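Local coordinates for protein PcyX_EBK42635 (Marine metagenome, PDB 5OWG) that probably acts as a ferredoxin-dependent bilin reductase, an enzyme from oceanic phages linked to the four-electron route to phycoerythrobilin, at residues A[15-20]-A[91-96]; A[39-42]-A[47-50]; A[61-66]-A[224-229]; A[212-215]-A[219-222]. One frame throughout, in Å; residues are numbered along the deposited sequence.

Contact 1: residues A[15-20]-A[91-96]; sequences IKWKDE and YGFDII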
loop_
_atom_site.group_PDB
_atom_site.type_symbol
_atom_site.label_atom_id
_atom_site.label_comp_id
_atom_site.label_asym_id
_atom_site.label_seq_id
_atom_site.Cartn_x
_atom_site.Cartn_y
_atom_site.Cartn_z
ATOM N N ILE A 15 12.509 -5.703 -7.660
ATOM C CA ILE A 15 11.963 -7.044 -7.485
ATOM C C ILE A 15 12.410 -7.624 -6.152
ATOM O O ILE A 15 11.646 -8.326 -5.475
ATOM C CB ILE A 15 12.378 -7.948 -8.661
ATOM C CG1 ILE A 15 12.174 -7.229 -10.000
ATOM C CG2 ILE A 15 11.588 -9.247 -8.633
ATOM C CD1 ILE A 15 10.795 -6.636 -10.190
ATOM N N LYS A 16 13.651 -7.347 -5.751
ATOM C CA LYS A 16 14.117 -7.769 -4.436
ATOM C C LYS A 16 13.270 -7.142 -3.338
ATOM O O LYS A 16 12.734 -7.843 -2.473
ATOM C CB LYS A 16 15.590 -7.400 -4.261
ATOM C CG LYS A 16 16.147 -7.724 -2.888
ATOM C CD LYS A 16 17.593 -8.173 -2.977
ATOM C CE LYS A 16 18.186 -8.410 -1.605
ATOM N NZ LYS A 16 17.389 -9.379 -0.799
ATOM N N TRP A 17 13.130 -5.813 -3.364
ATOM C CA TRP A 17 12.281 -5.139 -2.388
ATOM C C TRP A 17 10.878 -5.729 -2.363
ATOM O O TRP A 17 10.213 -5.712 -1.321
ATOM C CB TRP A 17 12.215 -3.640 -2.694
ATOM C CG TRP A 17 11.046 -2.962 -2.046
ATOM C CD1 TRP A 17 11.035 -2.305 -0.850
ATOM C CD2 TRP A 17 9.710 -2.886 -2.558
ATOM N NE1 TRP A 17 9.775 -1.824 -0.586
ATOM C CE2 TRP A 17 8.944 -2.168 -1.619
ATOM C CE3 TRP A 17 9.089 -3.358 -3.718
ATOM C CZ2 TRP A 17 7.587 -1.912 -1.805
ATOM C CZ3 TRP A 17 7.744 -3.099 -3.902
ATOM C CH2 TRP A 17 7.007 -2.382 -2.951
ATOM N N LYS A 18 10.407 -6.255 -3.497
ATOM C CA LYS A 18 9.066 -6.821 -3.551
ATOM C C LYS A 18 9.003 -8.168 -2.844
ATOM O O LYS A 18 8.065 -8.430 -2.083
ATOM C CB LYS A 18 8.614 -6.962 -5.006
ATOM C CG LYS A 18 7.177 -7.443 -5.169
ATOM C CD LYS A 18 6.781 -7.588 -6.633
ATOM C CE LYS A 18 7.612 -8.639 -7.356
ATOM N NZ LYS A 18 7.586 -9.957 -6.662
ATOM N N ASP A 19 9.994 -9.032 -3.078
ATOM C CA ASP A 19 10.012 -10.328 -2.409
ATOM C C ASP A 19 10.257 -10.172 -0.915
ATOM O O ASP A 19 9.639 -10.871 -0.103
ATOM C CB ASP A 19 11.072 -11.230 -3.042
ATOM C CG ASP A 19 10.723 -11.631 -4.462
ATOM O OD1 ASP A 19 9.675 -11.176 -4.969
ATOM O OD2 ASP A 19 11.493 -12.403 -5.070
ATOM N N GLU A 20 11.154 -9.260 -0.528
ATOM C CA GLU A 20 11.344 -8.983 0.893
ATOM C C GLU A 20 10.063 -8.436 1.510
ATOM O O GLU A 20 9.731 -8.754 2.657
ATOM C CB GLU A 20 12.495 -7.995 1.095
ATOM C CG GLU A 20 13.825 -8.409 0.477
ATOM C CD GLU A 20 14.329 -9.743 0.989
ATOM O OE1 GLU A 20 13.695 -10.778 0.692
ATOM O OE2 GLU A 20 15.362 -9.759 1.690
ATOM N N TYR A 91 0.909 3.484 6.805
ATOM C CA TYR A 91 2.062 3.153 5.978
ATOM C C TYR A 91 1.677 3.272 4.512
ATOM O O TYR A 91 0.669 2.709 4.075
ATOM C CB TYR A 91 2.550 1.737 6.282
ATOM C CG TYR A 91 3.745 1.282 5.466
ATOM C CD1 TYR A 91 3.592 0.813 4.165
ATOM C CD2 TYR A 91 5.024 1.301 6.005
ATOM C CE1 TYR A 91 4.681 0.390 3.422
ATOM C CE2 TYR A 91 6.119 0.880 5.271
ATOM C CZ TYR A 91 5.941 0.425 3.981
ATOM O OH TYR A 91 7.026 0.003 3.248
ATOM N N GLY A 92 2.475 4.014 3.755
ATOM C CA GLY A 92 2.247 4.153 2.335
ATOM C C GLY A 92 3.563 4.192 1.597
ATOM O O GLY A 92 4.440 4.988 1.936
ATOM N N PHE A 93 3.728 3.319 0.608
ATOM C CA PHE A 93 4.935 3.279 -0.208
ATOM C C PHE A 93 4.516 3.161 -1.663
ATOM O O PHE A 93 3.787 2.232 -2.028
ATOM C CB PHE A 93 5.843 2.111 0.186
ATOM C CG PHE A 93 7.131 2.056 -0.591
ATOM C CD1 PHE A 93 8.218 2.832 -0.220
ATOM C CD2 PHE A 93 7.253 1.231 -1.694
ATOM C CE1 PHE A 93 9.401 2.782 -0.934
ATOM C CE2 PHE A 93 8.436 1.176 -2.411
ATOM C CZ PHE A 93 9.510 1.952 -2.029
ATOM N N ASP A 94 4.969 4.102 -2.485
ATOM C CA ASP A 94 4.641 4.129 -3.905
ATOM C C ASP A 94 5.913 4.417 -4.682
ATOM O O ASP A 94 6.571 5.438 -4.448
ATOM C CB ASP A 94 3.567 5.177 -4.208
ATOM C CG ASP A 94 2.228 4.837 -3.582
ATOM O OD1 ASP A 94 1.723 3.724 -3.834
ATOM O OD2 ASP A 94 1.687 5.678 -2.835
ATOM N N ILE A 95 6.261 3.517 -5.597
ATOM C CA ILE A 95 7.450 3.650 -6.427
ATOM C C ILE A 95 7.060 3.368 -7.870
ATOM O O ILE A 95 6.459 2.328 -8.165
ATOM C CB ILE A 95 8.581 2.705 -5.963
ATOM C CG1 ILE A 95 9.924 3.160 -6.534
ATOM C CG2 ILE A 95 8.296 1.252 -6.342
ATOM C CD1 ILE A 95 10.575 4.238 -5.711
ATOM N N ILE A 96 7.367 4.308 -8.759
ATOM C CA ILE A 96 7.271 4.104 -10.200
ATOM C C ILE A 96 8.641 4.389 -10.793
ATOM O O ILE A 96 9.202 5.471 -10.585
ATOM C CB ILE A 96 6.195 4.997 -10.847
ATOM C CG1 ILE A 96 6.256 4.902 -12.378
ATOM C CG2 ILE A 96 6.366 6.446 -10.412
ATOM C CD1 ILE A 96 6.084 3.497 -12.928
#

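Contact 2: residues A[39-42]-A[47-50]; sequences RFNN and WVNR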
loop_
_atom_site.group_PDB
_atom_site.type_symbol
_atom_site.label_atom_id
_atom_site.label_comp_id
_atom_site.label_asym_id
_atom_site.label_seq_id
_atom_site.Cartn_x
_atom_site.Cartn_y
_atom_site.Cartn_z
ATOM N N ARG A 39 -10.747 -9.123 -10.341
ATOM C CA ARG A 39 -10.787 -8.429 -11.621
ATOM C C ARG A 39 -9.476 -7.727 -11.947
ATOM O O ARG A 39 -9.349 -7.175 -13.044
ATOM C CB ARG A 39 -11.918 -7.399 -11.624
ATOM C CG ARG A 39 -13.275 -7.949 -11.217
ATOM C CD ARG A 39 -14.273 -6.826 -10.986
ATOM N NE ARG A 39 -13.878 -5.957 -9.879
ATOM C CZ ARG A 39 -14.473 -4.808 -9.576
ATOM N NH1 ARG A 39 -15.497 -4.371 -10.298
ATOM N NH2 ARG A 39 -14.042 -4.088 -8.548
ATOM N N PHE A 40 -8.506 -7.724 -11.025
ATOM C CA PHE A 40 -7.275 -6.963 -11.209
ATOM C C PHE A 40 -6.028 -7.804 -10.958
ATOM O O PHE A 40 -4.957 -7.248 -10.690
ATOM C CB PHE A 40 -7.277 -5.731 -10.302
ATOM C CG PHE A 40 -8.559 -4.956 -10.352
ATOM C CD1 PHE A 40 -9.001 -4.401 -11.542
ATOM C CD2 PHE A 40 -9.329 -4.785 -9.213
ATOM C CE1 PHE A 40 -10.183 -3.689 -11.596
ATOM C CE2 PHE A 40 -10.513 -4.072 -9.260
ATOM C CZ PHE A 40 -10.941 -3.525 -10.452
ATOM N N ASN A 41 -6.146 -9.126 -11.024
ATOM C CA ASN A 41 -4.998 -10.028 -11.073
ATOM C C ASN A 41 -5.005 -10.655 -12.464
ATOM O O ASN A 41 -5.544 -11.745 -12.671
ATOM C CB ASN A 41 -5.060 -11.085 -9.973
ATOM C CG ASN A 41 -4.657 -10.538 -8.614
ATOM O OD1 ASN A 41 -3.471 -10.376 -8.323
ATOM N ND2 ASN A 41 -5.643 -10.255 -7.773
ATOM N N ASN A 42 -4.407 -9.950 -13.423
ATOM C CA ASN A 42 -4.424 -10.343 -14.829
ATOM C C ASN A 42 -2.986 -10.585 -15.266
ATOM O O ASN A 42 -2.181 -9.648 -15.315
ATOM C CB ASN A 42 -5.092 -9.266 -15.683
ATOM C CG ASN A 42 -5.428 -9.749 -17.081
ATOM O OD1 ASN A 42 -4.636 -10.442 -17.719
ATOM N ND2 ASN A 42 -6.614 -9.384 -17.565
ATOM N N TRP A 47 -0.479 -7.504 -13.922
ATOM C CA TRP A 47 -1.150 -6.881 -12.789
ATOM C C TRP A 47 -1.326 -7.920 -11.690
ATOM O O TRP A 47 -1.973 -8.951 -11.904
ATOM C CB TRP A 47 -2.506 -6.313 -13.213
ATOM C CG TRP A 47 -2.957 -5.089 -12.457
ATOM C CD1 TRP A 47 -2.298 -4.449 -11.446
ATOM C CD2 TRP A 47 -4.175 -4.361 -12.664
ATOM N NE1 TRP A 47 -3.028 -3.365 -11.015
ATOM C CE2 TRP A 47 -4.186 -3.292 -11.746
ATOM C CE3 TRP A 47 -5.257 -4.508 -13.539
ATOM C CZ2 TRP A 47 -5.235 -2.378 -11.675
ATOM C CZ3 TRP A 47 -6.298 -3.599 -13.468
ATOM C CH2 TRP A 47 -6.278 -2.548 -12.543
ATOM N N VAL A 48 -0.744 -7.653 -10.524
ATOM C CA VAL A 48 -0.904 -8.497 -9.348
ATOM C C VAL A 48 -1.384 -7.620 -8.202
ATOM O O VAL A 48 -0.804 -6.560 -7.942
ATOM C CB VAL A 48 0.406 -9.215 -8.969
ATOM C CG1 VAL A 48 0.225 -10.032 -7.698
ATOM C CG2 VAL A 48 0.868 -10.111 -10.106
ATOM N N ASN A 49 -2.437 -8.062 -7.521
ATOM C CA ASN A 49 -2.994 -7.334 -6.388
ATOM C C ASN A 49 -3.271 -8.330 -5.275
ATOM O O ASN A 49 -4.007 -9.301 -5.478
ATOM C CB ASN A 49 -4.271 -6.583 -6.778
ATOM C CG ASN A 49 -3.983 -5.262 -7.467
ATOM O OD1 ASN A 49 -3.747 -4.249 -6.807
ATOM N ND2 ASN A 49 -4.003 -5.265 -8.795
ATOM N N ARG A 50 -2.684 -8.090 -4.105
ATOM C CA ARG A 50 -2.757 -9.020 -2.990
ATOM C C ARG A 50 -3.017 -8.244 -1.710
ATOM O O ARG A 50 -2.479 -7.148 -1.525
ATOM C CB ARG A 50 -1.457 -9.820 -2.871
ATOM C CG ARG A 50 -1.167 -10.679 -4.088
ATOM C CD ARG A 50 0.200 -11.325 -3.996
ATOM N NE ARG A 50 0.253 -12.342 -2.952
ATOM C CZ ARG A 50 1.368 -12.943 -2.549
ATOM N NH1 ARG A 50 2.534 -12.626 -3.096
ATOM N NH2 ARG A 50 1.318 -13.859 -1.592
#

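Contact 3: residues A[61-66]-A[224-229]; sequences HLDVVD and KLFCSD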
loop_
_atom_site.group_PDB
_atom_site.type_symbol
_atom_site.label_atom_id
_atom_site.label_comp_id
_atom_site.label_asym_id
_atom_site.label_seq_id
_atom_site.Cartn_x
_atom_site.Cartn_y
_atom_site.Cartn_z
ATOM N N HIS A 61 -2.326 -3.878 1.418
ATOM C CA HIS A 61 -2.604 -4.078 -0.000
ATOM C C HIS A 61 -1.330 -3.874 -0.803
ATOM O O HIS A 61 -0.720 -2.803 -0.738
ATOM C CB HIS A 61 -3.698 -3.112 -0.467
ATOM C CG HIS A 61 -3.994 -3.183 -1.933
ATOM N ND1 HIS A 61 -4.552 -2.131 -2.626
ATOM C CD2 HIS A 61 -3.822 -4.179 -2.833
ATOM C CE1 HIS A 61 -4.706 -2.473 -3.893
ATOM N NE2 HIS A 61 -4.271 -3.711 -4.046
ATOM N N LEU A 62 -0.939 -4.893 -1.566
ATOM C CA LEU A 62 0.225 -4.828 -2.442
ATOM C C LEU A 62 -0.251 -4.835 -3.887
ATOM O O LEU A 62 -0.844 -5.818 -4.344
ATOM C CB LEU A 62 1.180 -5.994 -2.186
ATOM C CG LEU A 62 2.426 -6.031 -3.080
ATOM C CD1 LEU A 62 3.366 -4.880 -2.746
ATOM C CD2 LEU A 62 3.141 -7.368 -2.962
ATOM N N ASP A 63 0.018 -3.744 -4.600
ATOM C CA ASP A 63 -0.362 -3.587 -5.997
ATOM C C ASP A 63 0.906 -3.453 -6.829
ATOM O O ASP A 63 1.651 -2.479 -6.673
ATOM C CB ASP A 63 -1.260 -2.363 -6.180
ATOM C CG ASP A 63 -1.409 -1.959 -7.631
ATOM O OD1 ASP A 63 -1.396 -2.853 -8.503
ATOM O OD2 ASP A 63 -1.525 -0.746 -7.900
ATOM N N VAL A 64 1.146 -4.424 -7.709
ATOM C CA VAL A 64 2.359 -4.480 -8.517
ATOM C C VAL A 64 1.963 -4.598 -9.981
ATOM O O VAL A 64 1.160 -5.466 -10.343
ATOM C CB VAL A 64 3.265 -5.659 -8.113
ATOM C CG1 VAL A 64 4.535 -5.695 -8.964
ATOM C CG2 VAL A 64 3.619 -5.573 -6.641
ATOM N N VAL A 65 2.527 -3.731 -10.818
ATOM C CA VAL A 65 2.338 -3.780 -12.264
ATOM C C VAL A 65 3.697 -4.063 -12.888
ATOM O O VAL A 65 4.584 -3.199 -12.878
ATOM C CB VAL A 65 1.740 -2.479 -12.817
ATOM C CG1 VAL A 65 1.515 -2.593 -14.319
ATOM C CG2 VAL A 65 0.437 -2.143 -12.108
ATOM N N ASP A 66 3.864 -5.266 -13.428
ATOM C CA ASP A 66 5.112 -5.691 -14.059
ATOM C C ASP A 66 4.891 -5.694 -15.572
ATOM O O ASP A 66 4.441 -6.687 -16.148
ATOM C CB ASP A 66 5.540 -7.066 -13.544
ATOM C CG ASP A 66 6.938 -7.451 -13.992
ATOM O OD1 ASP A 66 7.292 -7.172 -15.156
ATOM O OD2 ASP A 66 7.686 -8.031 -13.176
ATOM N N LYS A 224 -10.791 2.982 -13.630
ATOM C CA LYS A 224 -11.876 3.573 -12.852
ATOM C C LYS A 224 -12.498 2.551 -11.908
ATOM O O LYS A 224 -12.926 2.904 -10.803
ATOM C CB LYS A 224 -12.937 4.161 -13.786
ATOM C CG LYS A 224 -14.267 4.489 -13.110
ATOM C CD LYS A 224 -14.121 5.461 -11.949
ATOM C CE LYS A 224 -15.384 5.477 -11.097
ATOM N NZ LYS A 224 -15.268 6.367 -9.908
ATOM N N LEU A 225 -12.558 1.287 -12.326
ATOM C CA LEU A 225 -13.049 0.226 -11.452
ATOM C C LEU A 225 -12.119 0.032 -10.257
ATOM O O LEU A 225 -12.567 0.000 -9.103
ATOM C CB LEU A 225 -13.178 -1.071 -12.252
ATOM C CG LEU A 225 -14.420 -1.950 -12.103
ATOM C CD1 LEU A 225 -15.702 -1.179 -12.342
ATOM C CD2 LEU A 225 -14.321 -3.099 -13.092
ATOM N N PHE A 226 -10.816 -0.092 -10.520
ATOM C CA PHE A 226 -9.842 -0.345 -9.461
ATOM C C PHE A 226 -9.718 0.848 -8.516
ATOM O O PHE A 226 -9.737 0.686 -7.290
ATOM C CB PHE A 226 -8.491 -0.680 -10.098
ATOM C CG PHE A 226 -7.376 -0.874 -9.114
ATOM C CD1 PHE A 226 -7.232 -2.070 -8.434
ATOM C CD2 PHE A 226 -6.452 0.134 -8.891
ATOM C CE1 PHE A 226 -6.197 -2.253 -7.535
ATOM C CE2 PHE A 226 -5.416 -0.043 -7.996
ATOM C CZ PHE A 226 -5.287 -1.237 -7.317
ATOM N N CYS A 227 -9.586 2.057 -9.068
ATOM C CA CYS A 227 -9.339 3.232 -8.238
ATOM C C CYS A 227 -10.482 3.507 -7.268
ATOM O O CYS A 227 -10.259 4.085 -6.198
ATOM C CB CYS A 227 -9.099 4.456 -9.124
ATOM S SG CYS A 227 -7.507 4.454 -9.976
ATOM N N SER A 228 -11.705 3.107 -7.615
ATOM C CA SER A 228 -12.871 3.455 -6.810
ATOM C C SER A 228 -13.258 2.380 -5.804
ATOM O O SER A 228 -13.822 2.705 -4.754
ATOM C CB SER A 228 -14.069 3.738 -7.722
ATOM O OG SER A 228 -14.434 2.585 -8.459
ATOM N N ASP A 229 -12.974 1.106 -6.090
ATOM C CA ASP A 229 -13.506 0.002 -5.304
ATOM C C ASP A 229 -12.456 -0.835 -4.588
ATOM O O ASP A 229 -12.779 -1.433 -3.557
ATOM C CB ASP A 229 -14.330 -0.936 -6.200
ATOM C CG ASP A 229 -15.485 -0.230 -6.872
ATOM O OD1 ASP A 229 -15.705 0.965 -6.588
ATOM O OD2 ASP A 229 -16.173 -0.874 -7.689
#

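Contact 4: residues A[212-215]-A[219-222]; sequences VMQS and PEED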
loop_
_atom_site.group_PDB
_atom_site.type_symbol
_atom_site.label_atom_id
_atom_site.label_comp_id
_atom_site.label_asym_id
_atom_site.label_seq_id
_atom_site.Cartn_x
_atom_site.Cartn_y
_atom_site.Cartn_z
ATOM N N VAL A 212 -0.567 7.548 -14.223
ATOM C CA VAL A 212 0.440 6.491 -14.172
ATOM C C VAL A 212 -0.166 5.167 -14.620
ATOM O O VAL A 212 0.439 4.423 -15.400
ATOM C CB VAL A 212 1.065 6.390 -12.765
ATOM C CG1 VAL A 212 1.857 7.650 -12.447
ATOM C CG2 VAL A 212 0.009 6.148 -11.696
ATOM N N MET A 213 -1.380 4.862 -14.159
ATOM C CA MET A 213 -2.042 3.641 -14.605
ATOM C C MET A 213 -2.287 3.677 -16.107
ATOM O O MET A 213 -2.118 2.664 -16.796
ATOM C CB MET A 213 -3.354 3.445 -13.847
ATOM C CG MET A 213 -3.177 3.318 -12.345
ATOM S SD MET A 213 -4.701 2.882 -11.493
ATOM C CE MET A 213 -4.945 1.205 -12.076
ATOM N N GLN A 214 -2.687 4.837 -16.635
ATOM C CA GLN A 214 -2.720 5.010 -18.082
ATOM C C GLN A 214 -1.329 4.840 -18.677
ATOM O O GLN A 214 -1.172 4.249 -19.752
ATOM C CB GLN A 214 -3.292 6.383 -18.438
ATOM C CG GLN A 214 -4.810 6.424 -18.534
ATOM C CD GLN A 214 -5.344 7.829 -18.739
ATOM O OE1 GLN A 214 -4.700 8.810 -18.366
ATOM N NE2 GLN A 214 -6.525 7.933 -19.339
ATOM N N SER A 215 -0.305 5.350 -17.989
ATOM C CA SER A 215 1.068 5.133 -18.430
ATOM C C SER A 215 1.398 3.645 -18.454
ATOM O O SER A 215 1.972 3.139 -19.425
ATOM C CB SER A 215 2.038 5.885 -17.517
ATOM O OG SER A 215 1.608 7.216 -17.294
ATOM N N PRO A 219 -6.323 -0.894 -18.925
ATOM C CA PRO A 219 -7.592 -0.453 -19.516
ATOM C C PRO A 219 -8.212 0.688 -18.721
ATOM O O PRO A 219 -8.170 0.709 -17.490
ATOM C CB PRO A 219 -8.463 -1.712 -19.466
ATOM C CG PRO A 219 -7.496 -2.839 -19.468
ATOM C CD PRO A 219 -6.288 -2.354 -18.726
ATOM N N GLU A 220 -8.800 1.646 -19.443
ATOM C CA GLU A 220 -9.457 2.766 -18.777
ATOM C C GLU A 220 -10.570 2.281 -17.857
ATOM O O GLU A 220 -10.730 2.789 -16.741
ATOM C CB GLU A 220 -10.012 3.745 -19.811
ATOM C CG GLU A 220 -9.292 5.082 -19.844
ATOM C CD GLU A 220 -9.988 6.097 -20.730
ATOM O OE1 GLU A 220 -11.102 5.804 -21.214
ATOM O OE2 GLU A 220 -9.421 7.190 -20.944
ATOM N N GLU A 221 -11.351 1.296 -18.307
ATOM C CA GLU A 221 -12.462 0.805 -17.498
ATOM C C GLU A 221 -11.960 0.169 -16.207
ATOM O O GLU A 221 -12.497 0.430 -15.124
ATOM C CB GLU A 221 -13.313 -0.184 -18.302
ATOM C CG GLU A 221 -12.560 -1.333 -18.970
ATOM C CD GLU A 221 -12.026 -0.970 -20.343
ATOM O OE1 GLU A 221 -11.951 0.238 -20.654
ATOM O OE2 GLU A 221 -11.683 -1.890 -21.115
ATOM N N ASP A 222 -10.923 -0.667 -16.300
ATOM C CA ASP A 222 -10.358 -1.273 -15.099
ATOM C C ASP A 222 -9.806 -0.209 -14.158
ATOM O O ASP A 222 -9.953 -0.316 -12.935
ATOM C CB ASP A 222 -9.263 -2.271 -15.479
ATOM C CG ASP A 222 -9.797 -3.466 -16.245
ATOM O OD1 ASP A 222 -11.007 -3.489 -16.549
ATOM O OD2 ASP A 222 -9.002 -4.384 -16.540
#

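Contact 1: residues A[15-20]-A[91-96]
W17 and F93 make the contact between helix 14-28 and strand 90-96, and the bonding across it is purely aromatic and apolar. The two side chains run past each other in opposite directions. Their ring planes are 34° apart, with the W17 five-membered ring centred 4.8 Å from the F93 ring, so the pair is oblique. W17 NE1 lies over one face of F93, 3.8 Å from F93 CE2, while W17 CH2 reaches F93 CD2 at 3.8 Å. W17 holds CG anti to its own N (chi1 161°), which sends the indole from the helix to the sheet.

The remaining apolar contacts complete a buried layer. W17 also touches A76 on strand 73-82 and C166, A169 and V170 on helix 161-179. A169 packs on F93 as well, and its O takes a hydrogen bond from Y91 OH.

The polar bonds belong to the helix itself. K18 NZ bonds to D19 OD1 at 3.0 Å. K16 NZ and E20 OE2 form a salt bridge at 3.2 Å, with a weak hydrogen bond.

Helices laid with large apolar residues against an antiparallel sheet fit one half of the alpha/beta/alpha sandwich of ferredoxin-dependent bilin reductases.

Contact 2: residues A[39-42]-A[47-50]
N41 keeps CG beside its backbone N (chi1 -77°), and a chi2 of -79° turns its amide toward N49. F40 also has CG beside its backbone N, which lays its side chain alongside W47, both pointing the same way. The arrangement is a loop folding back on the start of strand 47-53 in the central antiparallel sheet.

The N41 amide pairs with the main chain of N49 much as a neighbouring strand would. N49 N gives an almost straight bond to N41 OD1 at 2.7 Å, although it approaches from above the carbonyl plane. N41 ND2 returns a bond to N49 O at 3.0 Å, in the carbonyl plane and on a lone pair. N49 answers with its own side chain: ND2 donates to F40 O at 2.9 Å, with that oxygen close to the plane of the N49 amide. Two side-chain amides thus tie the loop to the strand. W47 N to N42 O, at 3.1 Å, adds a main-chain link.

The apolar part is F40 on W47. The F40 ring is oblique to the indole, with planes 55° apart. Helix 220-229 also packs here: L225 touches F40, and F226 meets F40 edge-to-face. F40 CB makes a CH-pi contact, 3.8 Å from the centroid of the W47 six-membered ring and almost straight above it.

Contact 3: residues A[61-66]-A[224-229]
This is a small buried contact between the central antiparallel sheet and helix 220-229, with F226 reaching toward H61 and D63 on strand 57-67. It belongs to the sheet-helix interface of the alpha/beta/alpha sandwich, on the face away from helix 14-28. In relatives such as PcyA the bilin lies between the sheet and the C-terminal helices, so this face is probably the pocket side.

H61 and D63 are two apart on the strand and turn to the same face. Each has CG anti to the backbone N, H61 with chi1 176° and D63 with chi1 166°, and this lifts both groups off the sheet. F226 comes the opposite way from the helix. Its ring meets the imidazole rim to rim, centroids 5.9 Å apart and planes at 56°, so neither covers the face of the other. F226 CE1 sits at the imidazole edge, in its plane, 3.9 Å from H61 CE1. The D63 carboxylate crosses the phenyl at a slant, and its OD2 is 4.0 Å from F226 CE2.

Strand 47-53 meets both polar ends. H61 NE2 is hydrogen-bonded to N49 OD1, and D63 OD1 has a weak bond from W47 NE1. F226 also meets the W47 ring and has an edge-to-face pairing with F40. Its CZ is the atom shared by both strand residues, 3.7 Å from H61 CE1 and 3.8 Å from D63 OD2.

Contact 4: residues A[212-215]-A[219-222]
Q214 stretches its amide across toward the carboxylate of E220, its one close partner in 219-222. The two residues lie on consecutive helices of a helix-loop-helix turn, 210-215 and 220-229, joined by a short loop. Their CA atoms are 7.1 Å apart, so only the side-chain ends come close.

Q214 sets CG beside its backbone N and then runs out extended (chi2 174°). E220 is also extended beyond CG, but its chi1 of -111° lies away from the usual staggered positions. The two chains meet at an angle near their ends. The flat groups, however, are nearly coplanar, with planes 26° apart. OE2 is the carboxylate oxygen that faces the amide nitrogen. OE1 of E220 stays 5.4 Å from Q214 NE2. Both residues are exposed, and the overlap is slight, so this looks like a loose surface contact.

P219 takes the N-cap position, just before the second helix starts, and touches L45. Beneath the surface pair the turn is filled by M213. It points inward to I223, F226 and C227 of helix 220-229 and also touches W47 on strand 47-53. D222 packs on W47 as well, so the turn rests on W47 of strand 47-53. At the first helix's end, S215 OG is hydrogen-bonded to R211 O, one turn back.

At the surface, Q214 NE2 lies 3.4 Å from E220 OE2 and 4.0 Å from E220 CG.

Contacts 1, 2 and 3 all reach the same six-stranded antiparallel sheet. Contact 1 packs helix 14-28 on one face; contact 3 packs helix 220-229 on the other. Contacts 2 and 3 use neighbouring strands, 47-53 and 57-67, and their centres are 7 Å apart. Contacts 3 and 4 share helix 220-229, with centres 10 Å apart, and M213 CE touches F226 CD2 at 3.7 Å. Contact 1 is about 20 Å from contact 4, centre to centre. Along the chain, contact 2 falls between the segments of contact 1, and contact 4 between those of contact 3. Contacts 1 and 3 interleave, so distant parts of the sequence close one sandwich.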